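Local coordinates for protein structure-specific endonuclease subunit slx1 (Schizosaccharomyces pombe, PDB 4ZDT) that acts as the catalytic subunit of the slx1-slx4 endonuclease, cutting branched DNA near junctions during repair and recombination, and carries a zinc-binding RING finger domain, at residues A[22-27]-A[57-62]; A[11-16]-A[30-35]. All blocks are in the same frame, centred on the assembly; numbering follows the deposited sequence.

In the fold
The two contacts lie on opposite sides of the centre of this small RING domain, their centres about 17 Å apart. Each includes part of one zinc site. Interaction 1 supplies Cys22, Cys27 and Cys57, and Cys54 completes the set. Interaction 2 supplies His32 and Cys35, with Cys6 and Cys9 as the other ligands. The ions are about 16 Å apart. Along the chain the sites interleave, as in the cross-brace of RING fingers: Cys22 and Cys27 fall between the Cys6/Cys9 and His32/Cys35 pairs. Residues 22-27 lead through strand 30-31 to His32. The two contacts adjoin in sequence and do not otherwise touch. The slx4 chain packs against Leu33 and Thr34, on the helix after His32.

Interaction 1: residues A[22-27]-A[57-62]. With ZN (zinc ion), chain F.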
loop_
_atom_site.group_PDB
_atom_site.type_symbol
_atom_site.label_atom_id
_atom_site.label_comp_id
_atom_site.label_asym_id
_atom_site.label_seq_id
_atom_site.Cartn_x
_atom_site.Cartn_y
_atom_site.Cartn_z
ATOM N N CYS A 22 1.146 -13.830 -8.398
ATOM C CA CYS A 22 0.703 -13.744 -9.774
ATOM C C CYS A 22 -0.369 -14.813 -9.964
ATOM O O CYS A 22 -0.157 -15.975 -9.613
ATOM C CB CYS A 22 1.873 -13.969 -10.718
ATOM S SG CYS A 22 1.468 -13.805 -12.476
ATOM N N PRO A 23 -1.541 -14.415 -10.498
ATOM C CA PRO A 23 -2.685 -15.335 -10.554
ATOM C C PRO A 23 -2.539 -16.436 -11.597
ATOM O O PRO A 23 -3.402 -17.296 -11.659
ATOM C CB PRO A 23 -3.878 -14.409 -10.914
ATOM C CG PRO A 23 -3.248 -13.287 -11.713
ATOM C CD PRO A 23 -1.846 -13.093 -11.093
ATOM N N PHE A 24 -1.484 -16.404 -12.409
ATOM C CA PHE A 24 -1.278 -17.440 -13.413
ATOM C C PHE A 24 -0.410 -18.566 -12.824
ATOM O O PHE A 24 0.711 -18.339 -12.394
ATOM C CB PHE A 24 -0.685 -16.865 -14.709
ATOM C CG PHE A 24 -1.638 -15.922 -15.421
ATOM C CD1 PHE A 24 -1.677 -14.564 -15.089
ATOM C CD2 PHE A 24 -2.551 -16.413 -16.350
ATOM C CE1 PHE A 24 -2.593 -13.679 -15.740
ATOM C CE2 PHE A 24 -3.486 -15.552 -16.985
ATOM C CZ PHE A 24 -3.496 -14.185 -16.673
ATOM N N THR A 25 -0.963 -19.765 -12.810
ATOM C CA THR A 25 -0.287 -20.933 -12.230
ATOM C C THR A 25 1.027 -21.224 -12.958
ATOM O O THR A 25 1.967 -21.736 -12.344
ATOM C CB THR A 25 -1.207 -22.137 -12.208
ATOM O OG1 THR A 25 -2.432 -21.741 -11.595
ATOM C CG2 THR A 25 -0.615 -23.283 -11.375
ATOM N N ASP A 26 1.114 -20.849 -14.241
ATOM C CA ASP A 26 2.353 -21.044 -14.995
ATOM C C ASP A 26 3.473 -20.157 -14.485
ATOM O O ASP A 26 4.624 -20.346 -14.855
ATOM C CB ASP A 26 2.164 -20.893 -16.528
ATOM C CG ASP A 26 1.805 -19.454 -16.976
ATOM O OD1 ASP A 26 2.309 -18.466 -16.385
ATOM O OD2 ASP A 26 1.053 -19.320 -17.965
ATOM N N CYS A 27 3.130 -19.206 -13.613
ATOM C CA CYS A 27 4.108 -18.272 -13.083
ATOM C C CYS A 27 4.160 -18.372 -11.556
ATOM O O CYS A 27 5.194 -18.749 -10.993
ATOM C CB CYS A 27 3.756 -16.844 -13.509
ATOM S SG CYS A 27 4.796 -15.631 -12.697
ATOM N N CYS A 57 6.830 -13.528 -14.989
ATOM C CA CYS A 57 6.221 -13.797 -16.309
ATOM C C CYS A 57 6.124 -12.600 -17.278
ATOM O O CYS A 57 5.806 -12.781 -18.457
ATOM C CB CYS A 57 4.840 -14.434 -16.147
ATOM S SG CYS A 57 3.586 -13.251 -15.514
ATOM N N LYS A 58 6.384 -11.389 -16.787
ATOM C CA LYS A 58 6.302 -10.155 -17.603
ATOM C C LYS A 58 4.906 -9.733 -18.046
ATOM O O LYS A 58 4.788 -8.825 -18.859
ATOM C CB LYS A 58 7.219 -10.201 -18.857
ATOM C CG LYS A 58 8.627 -10.733 -18.621
ATOM C CD LYS A 58 9.386 -9.935 -17.571
ATOM C CE LYS A 58 10.836 -10.405 -17.515
ATOM N NZ LYS A 58 11.547 -9.787 -16.371
ATOM N N ARG A 59 3.847 -10.371 -17.557
ATOM C CA ARG A 59 2.495 -9.875 -17.860
ATOM C C ARG A 59 2.273 -8.558 -17.104
ATOM O O ARG A 59 2.841 -8.366 -16.027
ATOM C CB ARG A 59 1.425 -10.879 -17.446
ATOM C CG ARG A 59 1.402 -12.203 -18.246
ATOM C CD ARG A 59 0.390 -13.144 -17.592
ATOM N NE ARG A 59 0.153 -14.415 -18.295
ATOM C CZ ARG A 59 0.739 -15.567 -17.986
ATOM N NH1 ARG A 59 1.652 -15.628 -17.004
ATOM N NH2 ARG A 59 0.427 -16.667 -18.669
ATOM N N VAL A 60 1.465 -7.653 -17.667
ATOM C CA VAL A 60 1.159 -6.379 -16.982
ATOM C C VAL A 60 -0.269 -6.440 -16.510
ATOM O O VAL A 60 -1.208 -6.443 -17.323
ATOM C CB VAL A 60 1.378 -5.151 -17.896
ATOM C CG1 VAL A 60 0.971 -3.866 -17.181
ATOM C CG2 VAL A 60 2.842 -5.069 -18.313
ATOM N N LEU A 61 -0.436 -6.503 -15.192
ATOM C CA LEU A 61 -1.732 -6.789 -14.588
ATOM C C LEU A 61 -2.104 -5.683 -13.626
ATOM O O LEU A 61 -1.237 -4.922 -13.210
ATOM C CB LEU A 61 -1.692 -8.127 -13.844
ATOM C CG LEU A 61 -1.194 -9.312 -14.689
ATOM C CD1 LEU A 61 -1.030 -10.507 -13.771
ATOM C CD2 LEU A 61 -2.169 -9.621 -15.831
ATOM N N ARG A 62 -3.388 -5.603 -13.279
ATOM C CA ARG A 62 -3.857 -4.613 -12.306
ATOM C C ARG A 62 -3.562 -5.143 -10.913
ATOM O O ARG A 62 -3.487 -6.365 -10.712
ATOM C CB ARG A 62 -5.361 -4.394 -12.469
ATOM C CG ARG A 62 -5.715 -3.678 -13.765
ATOM C CD ARG A 62 -7.215 -3.702 -14.088
ATOM N NE ARG A 62 -7.421 -2.991 -15.361
ATOM C CZ ARG A 62 -8.609 -2.596 -15.848
ATOM N NH1 ARG A 62 -9.730 -2.845 -15.188
ATOM N NH2 ARG A 62 -8.659 -1.949 -17.007
HETATM ZN ZN ZN F . 3.605 -13.665 -13.236
#
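Arg59 lies along Phe24 and ends on Asp26. Its CG is anti to the carbonyl carbon (chi1 -67°), and from there the side chain runs extended across the aromatic ring. CB and CG lead in without touching residues 22-27. CD makes a CH-pi contact over the ring face, 3.9 Å from the Phe24 centroid. NE sits over the same face, near its middle. CZ follows, with Phe24 CG its closest ring atom at 3.5 Å. The guanidinium stacks flat on the ring, the planes 6° apart, in a cation-pi contact. At the tip, NH1 meets Asp26 OD1 at 3.0 Å and NH2 meets Asp26 OD2 at 2.8 Å. The two terminal nitrogens each take one oxygen, on its syn lone pair, in an end-on, nearly coplanar salt bridge. NH1 also donates to Cys57 SG at 3.4 Å, tying the arginine to a zinc ligand; its backbone N donates to the same sulfur. A leucine in place of Arg59 would probably leave the Asp26 carboxylate without its charged mate and Cys57 SG without this side-chain donor. Leu61 CD1 packs on Pro23 CD at 3.8 Å and also touches the Phe24 ring at its edge. Cys22, Cys27 and Cys57 bind the zinc ion through SG, and Cys54 completes the tetrahedral four-cysteine site. This is one of the two cross-braced zinc sites of the RING finger.

Interaction 2: residues A[11-16]-A[30-35]; sequences ECIESD and INHLTC. With ZN (zinc ion), chain E.
Glu11 meets the ring of His32 with its backbone and the base of its side chain. Its CB lies 4.2 Å from His32 CE1, while the carboxylate leads away. Cys12 CB points away from residues 30-35. Its carbonyl oxygen instead comes to the edge of the imidazole, 3.8 Å from His32 NE2. That is too long to count as a hydrogen bond. Ile13 makes the main contact. With chi1 at -56°, CG1 lies beside the backbone N, which carries the longer branch over one face of the His32 ring. CG1 sits 4.0 Å from the centroid of that ring, 21° off the normal, in a CH-pi contact. It is displaced toward the rim, with His32 NE2 its nearest ring atom at 3.7 Å. CD1 reaches on to Ile30, where it packs against CG2 at 3.9 Å, and it also touches the backbone of Asn31. The Asn31 side chain starts away from residues 11-16, and its ND2 donates to Asn7 OD1.

His32 holds the N-cap position of helix 33-40. Its ND1 binds the zinc ion at 2.0 Å, and Cys35 SG binds the same ion at 2.3 Å. Cys6 and Cys9 complete this site of three cysteines and one histidine. Residues 11-13 therefore add apolar cover and a nearby carbonyl, not a further ligand. Metal binding at ND1 fixes the imidazole, and Ile13 packs on its face. The bound metal would probably also polarise the ring and make its NE2 side more electropositive, which may favour the nearby carbonyl oxygen of Cys12, though at this distance only weakly.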
loop_
_atom_site.group_PDB
_atom_site.type_symbol
_atom_site.label_atom_id
_atom_site.label_comp_id
_atom_site.label_asym_id
_atom_site.label_seq_id
_atom_site.Cartn_x
_atom_site.Cartn_y
_atom_site.Cartn_z
ATOM N N GLU A 11 13.330 -12.420 2.265
ATOM C CA GLU A 11 12.941 -12.791 3.623
ATOM C C GLU A 11 11.792 -13.780 3.556
ATOM O O GLU A 11 11.058 -13.836 2.557
ATOM C CB GLU A 11 12.534 -11.569 4.464
ATOM C CG GLU A 11 13.525 -10.405 4.454
ATOM C CD GLU A 11 14.871 -10.757 5.072
ATOM O OE1 GLU A 11 14.891 -11.435 6.126
ATOM O OE2 GLU A 11 15.911 -10.342 4.505
ATOM N N CYS A 12 11.645 -14.569 4.613
ATOM C CA CYS A 12 10.585 -15.556 4.678
ATOM C C CYS A 12 9.232 -14.899 4.880
ATOM O O CYS A 12 9.129 -13.850 5.510
ATOM C CB CYS A 12 10.863 -16.599 5.762
ATOM S SG CYS A 12 12.087 -17.870 5.389
ATOM N N ILE A 13 8.203 -15.513 4.310
ATOM C CA ILE A 13 6.832 -15.064 4.488
ATOM C C ILE A 13 6.171 -16.023 5.462
ATOM O O ILE A 13 6.020 -17.203 5.172
ATOM C CB ILE A 13 6.045 -15.011 3.141
ATOM C CG1 ILE A 13 6.768 -14.113 2.130
ATOM C CG2 ILE A 13 4.619 -14.526 3.370
ATOM C CD1 ILE A 13 6.161 -14.123 0.722
ATOM N N GLU A 14 5.778 -15.496 6.616
ATOM C CA GLU A 14 5.178 -16.297 7.680
ATOM C C GLU A 14 3.841 -16.887 7.236
ATOM O O GLU A 14 3.264 -16.445 6.238
ATOM C CB GLU A 14 5.007 -15.463 8.959
ATOM C CG GLU A 14 6.300 -14.828 9.505
ATOM C CD GLU A 14 7.417 -15.840 9.780
ATOM O OE1 GLU A 14 7.120 -17.030 10.051
ATOM O OE2 GLU A 14 8.601 -15.436 9.727
ATOM N N SER A 15 3.359 -17.888 7.970
ATOM C CA SER A 15 2.084 -18.545 7.653
ATOM C C SER A 15 0.862 -17.658 7.896
ATOM O O SER A 15 -0.175 -17.831 7.248
ATOM C CB SER A 15 1.943 -19.845 8.448
ATOM O OG SER A 15 2.886 -20.802 8.004
ATOM N N ASP A 16 0.992 -16.717 8.829
ATOM C CA ASP A 16 -0.097 -15.805 9.185
ATOM C C ASP A 16 -0.100 -14.539 8.328
ATOM O O ASP A 16 -0.964 -13.664 8.486
ATOM C CB ASP A 16 -0.000 -15.426 10.671
ATOM C CG ASP A 16 -0.301 -16.600 11.598
ATOM O OD1 ASP A 16 -1.040 -17.526 11.183
ATOM O OD2 ASP A 16 0.194 -16.589 12.750
ATOM N N ILE A 30 5.543 -15.262 -6.028
ATOM C CA ILE A 30 5.065 -14.954 -4.684
ATOM C C ILE A 30 5.945 -13.875 -4.033
ATOM O O ILE A 30 7.178 -13.899 -4.155
ATOM C CB ILE A 30 4.916 -16.232 -3.803
ATOM C CG1 ILE A 30 3.821 -17.147 -4.398
ATOM C CG2 ILE A 30 4.518 -15.871 -2.365
ATOM C CD1 ILE A 30 3.778 -18.568 -3.822
ATOM N N ASN A 31 5.313 -12.936 -3.336
ATOM C CA ASN A 31 6.049 -11.864 -2.670
ATOM C C ASN A 31 5.206 -11.086 -1.663
ATOM O O ASN A 31 3.976 -11.132 -1.701
ATOM C CB ASN A 31 6.649 -10.906 -3.703
ATOM C CG ASN A 31 5.736 -10.688 -4.894
ATOM O OD1 ASN A 31 4.576 -10.309 -4.740
ATOM N ND2 ASN A 31 6.259 -10.928 -6.091
ATOM N N HIS A 32 5.878 -10.368 -0.762
ATOM C CA HIS A 32 5.192 -9.553 0.253
ATOM C C HIS A 32 4.379 -8.505 -0.486
ATOM O O HIS A 32 4.829 -7.984 -1.499
ATOM C CB HIS A 32 6.193 -8.788 1.135
ATOM C CG HIS A 32 6.927 -9.634 2.122
ATOM N ND1 HIS A 32 8.270 -9.930 1.992
ATOM C CD2 HIS A 32 6.518 -10.223 3.269
ATOM C CE1 HIS A 32 8.649 -10.675 3.018
ATOM N NE2 HIS A 32 7.607 -10.865 3.806
ATOM N N LEU A 33 3.189 -8.197 0.025
ATOM C CA LEU A 33 2.372 -7.104 -0.536
ATOM C C LEU A 33 3.150 -5.816 -0.625
ATOM O O LEU A 33 3.160 -5.175 -1.671
ATOM C CB LEU A 33 1.109 -6.868 0.303
ATOM C CG LEU A 33 0.082 -7.998 0.340
ATOM C CD1 LEU A 33 -0.963 -7.725 1.415
ATOM C CD2 LEU A 33 -0.597 -8.108 -1.054
ATOM N N THR A 34 3.805 -5.429 0.479
ATOM C CA THR A 34 4.536 -4.163 0.488
ATOM C C THR A 34 5.696 -4.178 -0.488
ATOM O O THR A 34 5.912 -3.200 -1.192
ATOM C CB THR A 34 5.001 -3.748 1.909
ATOM O OG1 THR A 34 5.722 -4.834 2.496
ATOM C CG2 THR A 34 3.804 -3.459 2.764
ATOM N N CYS A 35 6.424 -5.296 -0.564
ATOM C CA CYS A 35 7.509 -5.407 -1.544
ATOM C C CYS A 35 7.033 -5.218 -2.987
ATOM O O CYS A 35 7.599 -4.431 -3.744
ATOM C CB CYS A 35 8.255 -6.752 -1.419
ATOM S SG CYS A 35 9.149 -6.898 0.134
HETATM ZN ZN ZN E . 9.474 -9.120 0.539
#